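PDB 1VM7: ribokinase from Thermotoga maritima, which probably phosphorylates D-ribose at O-5 with ATP and a divalent metal, most likely magnesium, giving D-ribose 5-phosphate. Local coordinates for residues Ala284-Val289 / Glu305-Asn310; Ala265-Glu270 / Val278-Ala283; Lys192-Leu197 / Gly203-Val208; Lys210-Phe215 / Leu233-Asn238; Arg70-Ile75 / Glu131-Asn136. All blocks are in the same frame, centred on the assembly; numbering follows the deposited sequence.

Interaction 1: residues Ala284-Val289 / Glu305-Asn310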
# COMPACT_ATOMS: atom_id res chain seq x y z
N ALA A 284 -6.72 1.10 -31.30
CA ALA A 284 -5.77 0.89 -30.22
C ALA A 284 -6.44 0.64 -28.87
O ALA A 284 -6.05 -0.29 -28.15
CB ALA A 284 -4.84 2.10 -30.11
N ALA A 285 -7.44 1.47 -28.55
CA ALA A 285 -8.25 1.27 -27.35
C ALA A 285 -8.89 -0.10 -27.38
O ALA A 285 -8.89 -0.81 -26.39
CB ALA A 285 -9.32 2.31 -27.26
N ALA A 286 -9.47 -0.45 -28.52
CA ALA A 286 -10.23 -1.68 -28.67
C ALA A 286 -9.37 -2.92 -28.41
O ALA A 286 -9.85 -3.96 -27.96
CB ALA A 286 -10.81 -1.76 -30.09
N ILE A 287 -8.10 -2.85 -28.81
CA ILE A 287 -7.18 -3.96 -28.55
C ILE A 287 -6.85 -4.00 -27.07
O ILE A 287 -6.78 -5.07 -26.47
CB ILE A 287 -5.84 -3.85 -29.34
CG1 ILE A 287 -6.06 -3.87 -30.85
CG2 ILE A 287 -4.88 -5.00 -28.94
CD1 ILE A 287 -4.83 -3.45 -31.65
N SER A 288 -6.64 -2.82 -26.48
CA SER A 288 -6.32 -2.76 -25.05
C SER A 288 -7.41 -3.40 -24.17
O SER A 288 -7.08 -4.11 -23.24
CB SER A 288 -6.02 -1.33 -24.64
OG SER A 288 -7.21 -0.57 -24.64
N VAL A 289 -8.70 -3.20 -24.48
CA VAL A 289 -9.77 -3.70 -23.59
C VAL A 289 -9.87 -5.21 -23.61
O VAL A 289 -10.51 -5.84 -22.78
CB VAL A 289 -11.10 -3.06 -23.91
CG1 VAL A 289 -11.00 -1.57 -23.71
CG2 VAL A 289 -11.56 -3.43 -25.33
N GLU A 305 -1.82 -1.86 -36.38
CA GLU A 305 -1.85 -1.95 -37.85
C GLU A 305 -2.49 -3.26 -38.34
O GLU A 305 -3.25 -3.25 -39.31
CB GLU A 305 -0.44 -1.82 -38.46
CG GLU A 305 0.28 -0.47 -38.19
CD GLU A 305 -0.35 0.70 -38.94
OE1 GLU A 305 -0.73 0.53 -40.10
OE2 GLU A 305 -0.48 1.79 -38.38
N ALA A 306 -2.18 -4.37 -37.68
CA ALA A 306 -2.78 -5.66 -38.02
C ALA A 306 -4.28 -5.66 -37.77
O ALA A 306 -5.04 -6.30 -38.49
CB ALA A 306 -2.09 -6.79 -37.25
N PHE A 307 -4.72 -4.90 -36.77
CA PHE A 307 -6.13 -4.77 -36.49
C PHE A 307 -6.88 -4.10 -37.65
O PHE A 307 -7.87 -4.63 -38.16
CB PHE A 307 -6.31 -3.98 -35.19
CG PHE A 307 -7.66 -4.14 -34.61
CD1 PHE A 307 -8.03 -5.35 -34.05
CD2 PHE A 307 -8.57 -3.10 -34.64
CE1 PHE A 307 -9.28 -5.51 -33.50
CE2 PHE A 307 -9.82 -3.25 -34.11
CZ PHE A 307 -10.19 -4.46 -33.53
N LEU A 308 -6.38 -2.93 -38.02
CA LEU A 308 -6.96 -2.06 -39.02
C LEU A 308 -6.95 -2.71 -40.40
O LEU A 308 -7.90 -2.55 -41.15
CB LEU A 308 -6.16 -0.77 -39.08
CG LEU A 308 -6.23 0.12 -37.83
CD1 LEU A 308 -5.05 1.06 -37.79
CD2 LEU A 308 -7.56 0.89 -37.78
N LYS A 309 -5.87 -3.44 -40.70
CA LYS A 309 -5.75 -4.17 -41.95
C LYS A 309 -6.80 -5.28 -41.99
O LYS A 309 -7.52 -5.43 -42.98
CB LYS A 309 -4.34 -4.76 -42.09
N ASN A 310 -6.88 -6.03 -40.90
CA ASN A 310 -7.87 -7.11 -40.72
C ASN A 310 -9.36 -6.72 -40.93
O ASN A 310 -10.21 -7.76 -40.69
CB ASN A 310 -7.75 -7.72 -39.30
CG ASN A 310 -6.99 -9.05 -39.29
OD1 ASN A 310 -7.21 -9.90 -40.14
ND2 ASN A 310 -6.11 -9.22 -38.30

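Interaction 2: residues Ala265-Glu270 / Val278-Ala283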
# COMPACT_ATOMS: atom_id res chain seq x y z
N ALA A 265 -3.25 10.93 -30.45
CA ALA A 265 -2.20 11.94 -30.57
C ALA A 265 -1.08 11.50 -31.53
O ALA A 265 -0.58 12.31 -32.29
CB ALA A 265 -1.66 12.24 -29.20
N VAL A 266 -0.70 10.22 -31.47
CA VAL A 266 0.25 9.60 -32.42
C VAL A 266 -0.19 9.79 -33.85
O VAL A 266 0.62 10.13 -34.70
CB VAL A 266 0.45 8.07 -32.13
CG1 VAL A 266 1.15 7.34 -33.30
CG2 VAL A 266 1.25 7.86 -30.86
N ALA A 267 -1.47 9.54 -34.10
CA ALA A 267 -2.06 9.72 -35.42
C ALA A 267 -1.95 11.18 -35.92
O ALA A 267 -1.43 11.44 -37.00
CB ALA A 267 -3.47 9.27 -35.39
N LEU A 268 -2.39 12.12 -35.10
CA LEU A 268 -2.21 13.53 -35.44
C LEU A 268 -0.74 13.83 -35.75
O LEU A 268 -0.45 14.52 -36.71
CB LEU A 268 -2.69 14.42 -34.30
CG LEU A 268 -4.17 14.36 -33.87
CD1 LEU A 268 -4.48 15.40 -32.80
CD2 LEU A 268 -5.10 14.57 -35.07
N SER A 269 0.17 13.31 -34.92
CA SER A 269 1.60 13.56 -35.08
C SER A 269 2.06 13.10 -36.45
O SER A 269 2.91 13.74 -37.03
CB SER A 269 2.40 12.86 -33.98
OG SER A 269 2.46 11.45 -34.16
N GLU A 270 1.48 12.02 -36.95
CA GLU A 270 1.81 11.48 -38.27
C GLU A 270 1.03 12.10 -39.42
O GLU A 270 1.10 11.62 -40.55
CB GLU A 270 1.60 9.97 -38.26
CG GLU A 270 2.55 9.26 -37.32
CD GLU A 270 2.17 7.82 -37.08
OE1 GLU A 270 1.25 7.31 -37.74
OE2 GLU A 270 2.80 7.20 -36.21
N VAL A 278 -9.14 9.52 -34.83
CA VAL A 278 -10.16 8.87 -33.98
C VAL A 278 -10.24 7.39 -34.31
O VAL A 278 -10.30 6.54 -33.43
CB VAL A 278 -11.62 9.43 -34.11
CG1 VAL A 278 -12.64 8.47 -33.47
CG2 VAL A 278 -11.76 10.79 -33.45
N ILE A 279 -10.27 7.06 -35.60
CA ILE A 279 -10.34 5.66 -35.98
C ILE A 279 -9.14 4.91 -35.40
O ILE A 279 -9.27 3.83 -34.82
CB ILE A 279 -10.32 5.45 -37.50
CG1 ILE A 279 -11.50 6.18 -38.16
CG2 ILE A 279 -10.32 3.95 -37.81
CD1 ILE A 279 -12.75 5.36 -38.29
N PHE A 280 -7.96 5.50 -35.58
CA PHE A 280 -6.73 4.88 -35.17
C PHE A 280 -6.70 4.63 -33.68
O PHE A 280 -6.37 3.54 -33.24
CB PHE A 280 -5.54 5.74 -35.60
CG PHE A 280 -4.21 5.14 -35.25
CD1 PHE A 280 -3.63 4.17 -36.07
CD2 PHE A 280 -3.53 5.52 -34.11
CE1 PHE A 280 -2.41 3.59 -35.76
CE2 PHE A 280 -2.30 4.96 -33.80
CZ PHE A 280 -1.74 3.98 -34.62
N GLY A 281 -7.08 5.66 -32.90
CA GLY A 281 -7.17 5.55 -31.46
C GLY A 281 -8.22 4.56 -31.00
O GLY A 281 -8.06 3.87 -30.00
N THR A 282 -9.33 4.55 -31.71
CA THR A 282 -10.40 3.58 -31.46
C THR A 282 -9.86 2.15 -31.59
O THR A 282 -10.18 1.28 -30.79
CB THR A 282 -11.58 3.83 -32.43
OG1 THR A 282 -12.35 4.94 -31.94
CG2 THR A 282 -12.47 2.63 -32.54
N ALA A 283 -9.06 1.91 -32.61
CA ALA A 283 -8.50 0.59 -32.84
C ALA A 283 -7.57 0.17 -31.72
O ALA A 283 -7.61 -0.97 -31.25
CB ALA A 283 -7.75 0.58 -34.16

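Interaction 3: residues Lys192-Leu197 / Gly203-Val208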
# COMPACT_ATOMS: atom_id res chain seq x y z
N LYS A 192 -19.36 9.64 -18.19
CA LYS A 192 -19.55 10.13 -16.81
C LYS A 192 -18.92 11.51 -16.64
O LYS A 192 -19.49 12.37 -15.98
CB LYS A 192 -18.95 9.17 -15.77
CG LYS A 192 -19.76 7.86 -15.64
CD LYS A 192 -19.89 7.36 -14.19
CE LYS A 192 -20.89 6.19 -14.10
NZ LYS A 192 -21.69 6.23 -12.82
N GLU A 193 -17.76 11.73 -17.24
CA GLU A 193 -17.13 13.03 -17.16
C GLU A 193 -17.91 14.14 -17.84
O GLU A 193 -18.08 15.22 -17.27
CB GLU A 193 -15.72 12.97 -17.69
CG GLU A 193 -14.82 12.14 -16.77
CD GLU A 193 -13.57 11.68 -17.45
OE1 GLU A 193 -13.45 11.86 -18.67
OE2 GLU A 193 -12.70 11.12 -16.75
N ILE A 194 -18.40 13.90 -19.05
CA ILE A 194 -19.08 14.96 -19.75
C ILE A 194 -20.36 15.37 -18.97
O ILE A 194 -20.74 16.54 -18.95
CB ILE A 194 -19.34 14.67 -21.25
CG1 ILE A 194 -19.57 16.01 -21.98
CG2 ILE A 194 -20.51 13.72 -21.45
CD1 ILE A 194 -19.59 15.95 -23.51
N GLU A 195 -20.98 14.39 -18.30
CA GLU A 195 -22.13 14.62 -17.45
C GLU A 195 -21.78 15.55 -16.30
O GLU A 195 -22.46 16.58 -16.09
CB GLU A 195 -22.65 13.30 -16.86
CG GLU A 195 -23.59 12.55 -17.78
CD GLU A 195 -24.12 11.24 -17.19
OE1 GLU A 195 -25.09 11.29 -16.38
OE2 GLU A 195 -23.58 10.16 -17.57
N ALA A 196 -20.75 15.17 -15.55
CA ALA A 196 -20.31 15.96 -14.42
C ALA A 196 -19.94 17.38 -14.89
O ALA A 196 -20.39 18.38 -14.32
CB ALA A 196 -19.15 15.32 -13.76
N LEU A 197 -19.13 17.44 -15.94
CA LEU A 197 -18.71 18.72 -16.51
C LEU A 197 -19.89 19.59 -16.93
O LEU A 197 -19.90 20.80 -16.69
CB LEU A 197 -17.83 18.52 -17.74
CG LEU A 197 -16.43 17.93 -17.52
CD1 LEU A 197 -15.75 17.66 -18.86
CD2 LEU A 197 -15.58 18.88 -16.67
N GLY A 203 -24.90 24.01 -15.67
CA GLY A 203 -26.02 23.90 -14.75
C GLY A 203 -27.00 22.77 -15.00
O GLY A 203 -28.02 22.67 -14.31
N GLU A 204 -26.73 21.93 -15.99
CA GLU A 204 -27.61 20.82 -16.32
C GLU A 204 -26.85 19.87 -17.20
O GLU A 204 -25.75 20.19 -17.67
CB GLU A 204 -28.92 21.28 -17.02
CG GLU A 204 -28.76 22.20 -18.23
CD GLU A 204 -30.06 22.41 -19.03
OE1 GLU A 204 -31.19 22.24 -18.51
OE2 GLU A 204 -29.93 22.77 -20.22
N PHE A 205 -27.41 18.68 -17.38
CA PHE A 205 -26.96 17.75 -18.39
C PHE A 205 -28.20 17.32 -19.15
O PHE A 205 -29.08 16.68 -18.59
CB PHE A 205 -26.31 16.54 -17.76
CG PHE A 205 -25.93 15.50 -18.76
CD1 PHE A 205 -24.90 15.75 -19.67
CD2 PHE A 205 -26.61 14.29 -18.83
CE1 PHE A 205 -24.55 14.81 -20.59
CE2 PHE A 205 -26.25 13.34 -19.76
CZ PHE A 205 -25.22 13.60 -20.64
N LEU A 206 -28.26 17.70 -20.41
CA LEU A 206 -29.30 17.22 -21.30
C LEU A 206 -28.82 15.96 -22.01
O LEU A 206 -29.28 14.86 -21.72
CB LEU A 206 -29.66 18.29 -22.34
CG LEU A 206 -30.25 19.60 -21.83
CD1 LEU A 206 -30.51 20.55 -23.01
CD2 LEU A 206 -31.53 19.38 -21.01
N THR A 207 -27.86 16.15 -22.91
CA THR A 207 -27.33 15.08 -23.72
C THR A 207 -25.87 15.32 -23.88
O THR A 207 -25.35 16.40 -23.58
CB THR A 207 -27.95 15.09 -25.15
OG1 THR A 207 -27.38 16.16 -25.92
CG2 THR A 207 -29.44 15.26 -25.09
N VAL A 208 -25.21 14.29 -24.38
CA VAL A 208 -23.81 14.33 -24.64
C VAL A 208 -23.49 15.31 -25.78
O VAL A 208 -22.53 16.07 -25.69
CB VAL A 208 -23.34 12.92 -24.92
CG1 VAL A 208 -22.03 12.94 -25.64
CG2 VAL A 208 -23.25 12.14 -23.61

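Interaction 4: residues Lys210-Phe215 / Leu233-Asn238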
# COMPACT_ATOMS: atom_id res chain seq x y z
N LYS A 210 -25.28 17.91 -26.78
CA LYS A 210 -25.56 19.29 -26.37
C LYS A 210 -24.47 19.86 -25.48
O LYS A 210 -24.18 21.04 -25.56
CB LYS A 210 -26.91 19.39 -25.65
CG LYS A 210 -27.39 20.80 -25.39
CD LYS A 210 -28.13 21.39 -26.62
CE LYS A 210 -27.14 22.04 -27.59
NZ LYS A 210 -27.96 22.70 -28.63
N ALA A 211 -23.89 19.01 -24.63
CA ALA A 211 -22.81 19.42 -23.74
C ALA A 211 -21.55 19.72 -24.55
O ALA A 211 -20.85 20.74 -24.33
CB ALA A 211 -22.50 18.32 -22.73
N ALA A 212 -21.23 18.81 -25.47
CA ALA A 212 -20.08 18.96 -26.32
C ALA A 212 -20.18 20.28 -27.07
O ALA A 212 -19.17 21.00 -27.18
CB ALA A 212 -19.96 17.82 -27.28
N GLU A 213 -21.39 20.60 -27.55
CA GLU A 213 -21.64 21.85 -28.24
C GLU A 213 -21.36 23.05 -27.36
O GLU A 213 -20.81 24.03 -27.83
CB GLU A 213 -23.07 21.94 -28.72
CG GLU A 213 -23.31 21.33 -30.08
CD GLU A 213 -24.59 21.88 -30.72
OE1 GLU A 213 -25.40 22.52 -30.00
OE2 GLU A 213 -24.77 21.72 -31.95
N LYS A 214 -21.77 22.98 -26.10
CA LYS A 214 -21.54 24.11 -25.21
C LYS A 214 -20.08 24.32 -24.96
O LYS A 214 -19.64 25.44 -24.81
CB LYS A 214 -22.27 23.95 -23.90
CG LYS A 214 -23.71 24.07 -24.13
CD LYS A 214 -24.57 23.96 -22.91
CE LYS A 214 -25.98 24.23 -23.31
NZ LYS A 214 -26.09 25.53 -24.09
N PHE A 215 -19.31 23.24 -24.90
CA PHE A 215 -17.88 23.40 -24.74
C PHE A 215 -17.26 24.11 -25.94
O PHE A 215 -16.39 24.97 -25.77
CB PHE A 215 -17.21 22.06 -24.46
CG PHE A 215 -17.31 21.67 -23.03
CD1 PHE A 215 -16.71 22.46 -22.05
CD2 PHE A 215 -18.03 20.55 -22.65
CE1 PHE A 215 -16.81 22.13 -20.71
CE2 PHE A 215 -18.14 20.21 -21.31
CZ PHE A 215 -17.52 21.00 -20.33
N LEU A 233 -17.73 10.06 -30.02
CA LEU A 233 -18.38 11.14 -30.70
C LEU A 233 -17.38 12.26 -30.91
O LEU A 233 -16.73 12.67 -29.95
CB LEU A 233 -19.56 11.63 -29.84
CG LEU A 233 -20.39 12.77 -30.39
CD1 LEU A 233 -21.11 12.33 -31.65
CD2 LEU A 233 -21.39 13.27 -29.31
N LEU A 234 -17.25 12.72 -32.15
CA LEU A 234 -16.45 13.91 -32.45
C LEU A 234 -17.40 15.05 -32.73
O LEU A 234 -18.28 14.91 -33.54
CB LEU A 234 -15.56 13.68 -33.69
CG LEU A 234 -14.73 14.88 -34.20
CD1 LEU A 234 -13.85 15.52 -33.12
CD2 LEU A 234 -13.87 14.46 -35.40
N VAL A 235 -17.20 16.16 -32.03
CA VAL A 235 -18.03 17.35 -32.21
C VAL A 235 -17.12 18.55 -32.42
O VAL A 235 -16.25 18.84 -31.60
CB VAL A 235 -18.92 17.61 -30.96
CG1 VAL A 235 -19.78 18.87 -31.14
CG2 VAL A 235 -19.79 16.40 -30.68
N ASN A 236 -17.31 19.22 -33.55
CA ASN A 236 -16.67 20.50 -33.81
C ASN A 236 -17.61 21.40 -34.61
O ASN A 236 -18.73 20.98 -34.93
CB ASN A 236 -15.33 20.30 -34.52
CG ASN A 236 -15.35 19.14 -35.50
OD1 ASN A 236 -16.28 18.99 -36.30
ND2 ASN A 236 -14.32 18.31 -35.44
N LYS A 237 -17.17 22.62 -34.90
CA LYS A 237 -17.95 23.57 -35.73
C LYS A 237 -18.52 22.95 -37.02
O LYS A 237 -19.62 23.29 -37.43
CB LYS A 237 -17.14 24.82 -36.09
CG LYS A 237 -15.75 24.55 -36.69
CD LYS A 237 -15.45 25.57 -37.79
CE LYS A 237 -14.04 25.43 -38.36
NZ LYS A 237 -13.87 26.42 -39.47
N ASN A 238 -17.78 22.04 -37.63
CA ASN A 238 -18.10 21.53 -38.96
C ASN A 238 -18.85 20.20 -38.98
O ASN A 238 -19.40 19.82 -40.02
CB ASN A 238 -16.81 21.39 -39.80
CG ASN A 238 -16.53 22.62 -40.65

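Interaction 5: residues Arg70-Ile75 / Glu131-Asn136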
# COMPACT_ATOMS: atom_id res chain seq x y z
N ARG A 70 8.02 12.56 -24.75
CA ARG A 70 8.37 13.55 -23.75
C ARG A 70 7.25 13.57 -22.73
O ARG A 70 6.06 13.72 -23.06
CB ARG A 70 8.57 14.90 -24.39
CG ARG A 70 9.68 14.86 -25.41
CD ARG A 70 9.86 16.14 -26.14
NE ARG A 70 10.95 16.00 -27.10
CZ ARG A 70 11.73 17.00 -27.52
NH1 ARG A 70 11.58 18.24 -27.06
NH2 ARG A 70 12.68 16.74 -28.41
N PHE A 71 7.61 13.37 -21.48
CA PHE A 71 6.63 13.16 -20.45
C PHE A 71 7.13 13.88 -19.23
O PHE A 71 8.06 13.41 -18.57
CB PHE A 71 6.47 11.67 -20.18
CG PHE A 71 5.53 11.34 -19.04
CD1 PHE A 71 4.41 12.15 -18.73
CD2 PHE A 71 5.72 10.16 -18.32
CE1 PHE A 71 3.56 11.84 -17.72
CE2 PHE A 71 4.83 9.82 -17.27
CZ PHE A 71 3.75 10.68 -16.98
N VAL A 72 6.57 15.07 -19.00
CA VAL A 72 6.90 15.83 -17.79
C VAL A 72 6.02 15.29 -16.70
O VAL A 72 4.77 15.27 -16.79
CB VAL A 72 6.76 17.37 -17.97
CG1 VAL A 72 7.18 18.10 -16.69
CG2 VAL A 72 7.65 17.80 -19.11
N THR A 73 6.69 14.79 -15.66
CA THR A 73 5.99 14.11 -14.56
C THR A 73 6.87 14.20 -13.32
O THR A 73 8.08 14.28 -13.42
CB THR A 73 5.62 12.63 -14.87
OG1 THR A 73 4.85 12.09 -13.79
CG2 THR A 73 6.85 11.76 -15.02
N CYS A 74 6.25 14.21 -12.16
CA CYS A 74 6.98 14.21 -10.92
C CYS A 74 6.91 12.85 -10.27
O CYS A 74 5.82 12.32 -10.03
CB CYS A 74 6.44 15.26 -9.96
SG CYS A 74 7.17 16.87 -10.26
N ILE A 75 8.08 12.30 -9.94
CA ILE A 75 8.15 11.05 -9.23
C ILE A 75 9.09 11.25 -8.07
O ILE A 75 9.68 12.29 -7.95
CB ILE A 75 8.61 9.89 -10.13
CG1 ILE A 75 10.00 10.16 -10.73
CG2 ILE A 75 7.57 9.68 -11.24
CD1 ILE A 75 10.40 9.23 -11.76
N GLU A 131 6.27 26.22 -11.74
CA GLU A 131 7.68 26.57 -11.60
C GLU A 131 8.65 25.47 -12.03
O GLU A 131 9.83 25.74 -12.26
CB GLU A 131 7.93 26.96 -10.15
CG GLU A 131 7.21 28.25 -9.75
CD GLU A 131 5.77 28.04 -9.34
OE1 GLU A 131 5.37 26.86 -9.11
OE2 GLU A 131 5.02 29.04 -9.24
N LEU A 132 8.18 24.24 -12.12
CA LEU A 132 9.02 23.11 -12.54
C LEU A 132 8.99 22.86 -14.06
O LEU A 132 9.79 22.09 -14.56
CB LEU A 132 8.54 21.84 -11.83
CG LEU A 132 8.71 21.77 -10.32
CD1 LEU A 132 8.48 20.34 -9.86
CD2 LEU A 132 10.10 22.23 -9.92
N ILE A 133 8.07 23.49 -14.77
CA ILE A 133 7.91 23.27 -16.20
C ILE A 133 9.04 23.97 -16.95
O ILE A 133 9.21 25.19 -16.85
CB ILE A 133 6.56 23.83 -16.76
CG1 ILE A 133 5.33 23.22 -16.06
CG2 ILE A 133 6.46 23.59 -18.27
CD1 ILE A 133 5.28 21.69 -16.10
N ASP A 134 9.81 23.18 -17.68
CA ASP A 134 10.82 23.69 -18.58
C ASP A 134 10.13 24.17 -19.85
O ASP A 134 9.98 23.40 -20.81
CB ASP A 134 11.77 22.55 -18.89
CG ASP A 134 12.96 23.00 -19.64
OD1 ASP A 134 12.90 24.07 -20.30
OD2 ASP A 134 13.96 22.25 -19.55
N TRP A 135 9.69 25.42 -19.84
CA TRP A 135 8.89 25.98 -20.93
C TRP A 135 9.66 26.06 -22.25
O TRP A 135 9.09 25.92 -23.33
CB TRP A 135 8.42 27.41 -20.62
CG TRP A 135 7.43 27.46 -19.54
CD1 TRP A 135 7.61 27.98 -18.29
CD2 TRP A 135 6.09 26.95 -19.58
NE1 TRP A 135 6.46 27.83 -17.54
CE2 TRP A 135 5.52 27.19 -18.31
CE3 TRP A 135 5.32 26.30 -20.55
CZ2 TRP A 135 4.21 26.82 -17.99
CZ3 TRP A 135 4.03 25.93 -20.24
CH2 TRP A 135 3.48 26.19 -18.97
N ASN A 136 10.96 26.35 -22.16
CA ASN A 136 11.78 26.41 -23.36
C ASN A 136 11.77 25.03 -24.04
O ASN A 136 11.52 24.91 -25.23

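Interaction 1: residues Ala284-Val289 / Glu305-Asn310
Ala-286 and Ile-287, on helix 274-288, receive the ring of Phe-307 from the C-terminal helix 301-309, a helix-on-helix contact within the PfkB-family carbohydrate kinase fold, between its last two helices. Coming first along the chain, Ala-286 points its CB toward the ring, which it meets obliquely, 4.4 Å from Phe-307 CE2. Ile-287 follows and does most of the touching. Its CG1 branch lies beside the backbone N (chi1 -61°), which brings CG1 over one ring face, 4.0 Å from Phe-307 CD1 and shifted toward the rim, while CD1 reaches on to the root of the aromatic side chain. The two side chains thus slide past each other in opposite directions. Replacing Ile-287 by an alanine is likely to strip CG1 and CD1 from that ring face, leaving Phe-307 less closely held. Ser-288, next in line, is a predicted potassium ligand and faces helix 256-269 instead, touching Val-259. Phe-307 is hemmed in further by Phe-246, whose ring meets it at about 70°, and by Val-248 and Ala-283. The nearest approach of the two segments is Ile-287 CD1 to Phe-307 CB, at 3.9 Å.

Interaction 2: residues Ala265-Glu270 / Val278-Ala283
Ala-267 and Phe-280 mark the nearest approach of two successive helices, their CA atoms 6.7 Å apart. Residues 265-269 form the last turn of helix 256-269, and Glu-270 is the first residue to leave helical geometry. Its N still bonds to Val-266 O at 3.1 Å. Residues 278-283 lie within helix 274-288, where Thr-282 N bonds to Val-278 O at 2.8 Å. The same carbonyl accepts Thr-282 OG1 at 3.0 Å. The hydroxyl sits above the carbonyl plane, 40° out of it, and the amide N comes from the opposite face, so two donors grip one oxygen.

The two helices, consecutive in the chain, form a helical hairpin on one side of the central sheet of the ribokinase fold. Between them the contact is wholly apolar and rests on one ring. Phe-280 CG stands anti to the backbone N (chi1 -178°), which sends the ring out from its own helix across to the other. Ala-267 CB lies 4.0 Å from Phe-280 CD2 and almost as near Phe-280 CB, so this methyl sits at the base of the ring. Val-266 CG1 meets the outer part, 4.2 Å from Phe-280 CE2. Both approach the ring obliquely. The methyl of Ala-267 allows the backbones to come close at this point.

Helix 256-269 is packed against strand 143-146 through Ala-265 and Leu-268, and Val-278 touches its Phe-264. Helix 301-309 also borders the ring, through Arg-301 and Val-304, and Arg-301 forms a salt bridge with Glu-270 OE1.

Interaction 3: residues Lys192-Leu197 / Gly203-Val208
The side chain of Glu-195 lies across the ring of Phe-205, a CH-pi contact by which helix 191-202 holds the loop leading to helix 208-217 in this PfkB-family kinase. Glu-195 CG is 3.4 Å from the ring centroid and 13° off the normal, over the middle of one face. Its carboxylate runs on past the rim at CE2, its plane 28° from that of the ring. Phe-205 CG stands anti to the backbone N (chi1 176°), directing the ring at the helix, where Phe-205 CD1 also comes 3.7 Å from Glu-195 CA. A serine in place of Phe-205 would probably leave the CG methylene of Glu-195 without its flat partner and open a gap between loop and helix.

The second half of the direct contact lies beside the ring, where Ile-194 and Val-208 cross at about a right angle. Ile-194 CG2 meets Val-208 CG2 at 3.8 Å and approaches Phe-205 CE1 obliquely at 4.3 Å.

Farther out, both aliphatic residues rest on Val-225 of strand 222-226, and Val-208 lies near Leu-227, a predicted ATP-site residue. Thr-207 N covers the opposite ring face, and Thr-207 caps the following helix, its OG1 bonded to Lys-210 N.

Interaction 4: residues Lys210-Phe215 / Leu233-Asn238
Apolar contact between Ala-212 and Val-235 joins helix 208-217 to strand 232-236, whose CA atoms come within 6.4 Å of each other at this pair. The alanine methyl nestles against the branched end of the valine: Ala-212 CB is 3.7 Å from Val-235 CG2 and only slightly farther from Val-235 CB and Val-235 CG1, so it meets the branch point and both methyls. Val-235 has CG1 anti to its own N (chi1 180°) and CG2 beside that N, which sets both methyls close to the alanine. With only a methyl on the helix side, the backbone can settle close to the sheet. At the margin, Val-235 CG1 also approaches the backbone at the next residue, 4.3 Å from Glu-213 N, and the first part of the Glu-213 side chain extends alongside it.

The charged interaction stays on the helix. Lys-210 NZ and Glu-213 OE1 form a salt bridge of 2.9 Å, weak as a hydrogen bond, one turn apart on the solvent side.

Polar bonding on the strand side runs within the sheet: Leu-233 and Val-235 pair by backbone with Val-225 and Val-223 of the preceding strand 222-226. Helix 208-217 thus packs on the antiparallel end of the mixed sheet of the ribokinase (PfkB) fold, Ala-212 touching Val-223 as well, while helix 191-202 flanks it through Ile-194 and Leu-197, and Val-235 also meets Lys-240 of strand 239-243.

Interaction 5: residues Arg70-Ile75 / Glu131-Asn136
Ile-133 sits between an aromatic ring and a strand. Its CG2 lies over the centre of one face of the Trp-135 ring, 3.5 Å above the plane, and its CD1 reaches the other way to Val-72 CG1 at 4.1 Å. The tryptophan also makes a cation-pi contact with Arg-161. On the strand, the Phe-71 ring has Thr-73 CB 3.4 Å above one face, offset toward the rim, and meets Tyr-88 edge-to-face.

Val-72 and Cys-74 point toward 131-136 and carry the contact from the strand. The Val-72 and Ile-133 side chains meet at a slant, methyl to methyl. Ile-133 CG1 lies beside its backbone N (chi1 -58°) and CG2 anti to it, a branching that lets one side chain serve tryptophan and valine at once. Two residues along the strand, Cys-74 SG touches Leu-132 CD1 at 3.7 Å, and Leu-132 also rests on Ile-97 of strand 93-98. The backbone then turns at Asp-134, the centre of an inverse gamma turn and the N-cap of helix 135-138; Asp-134 OD1 accepts from Thr-137 N.

Strand 69-75 is held by backbone bonds between strands 17-20 and 93-98, near one edge of the large, mostly parallel sheet, while helix 79-90 packs on it through Ile-75 and Phe-71. A central sheet with helices on both faces is the alpha/beta/alpha architecture of the ribokinase fold.

In the fold
Along the chain the order is interaction 5, then 3, 4, 2 and 1, each closing before the next opens. Interactions 4 and 5 both reach the large mixed sheet, near its opposite edges, with centres about 31 Å apart. Interactions 3 and 4 adjoin, with about 12 Å between centres, and are joined by packing such as Leu-197 on Phe-215, so helices 191-202 and 208-217 and strand 232-236 form one continuous body beside the predicted ATP site. Interactions 1 and 2, with centres about 11 Å apart, share helix 274-288, which links helix 256-269 to the C-terminal helix. Interactions 1 and 5 lie on opposite sides of the chain's centre, their centres about 31 Å apart.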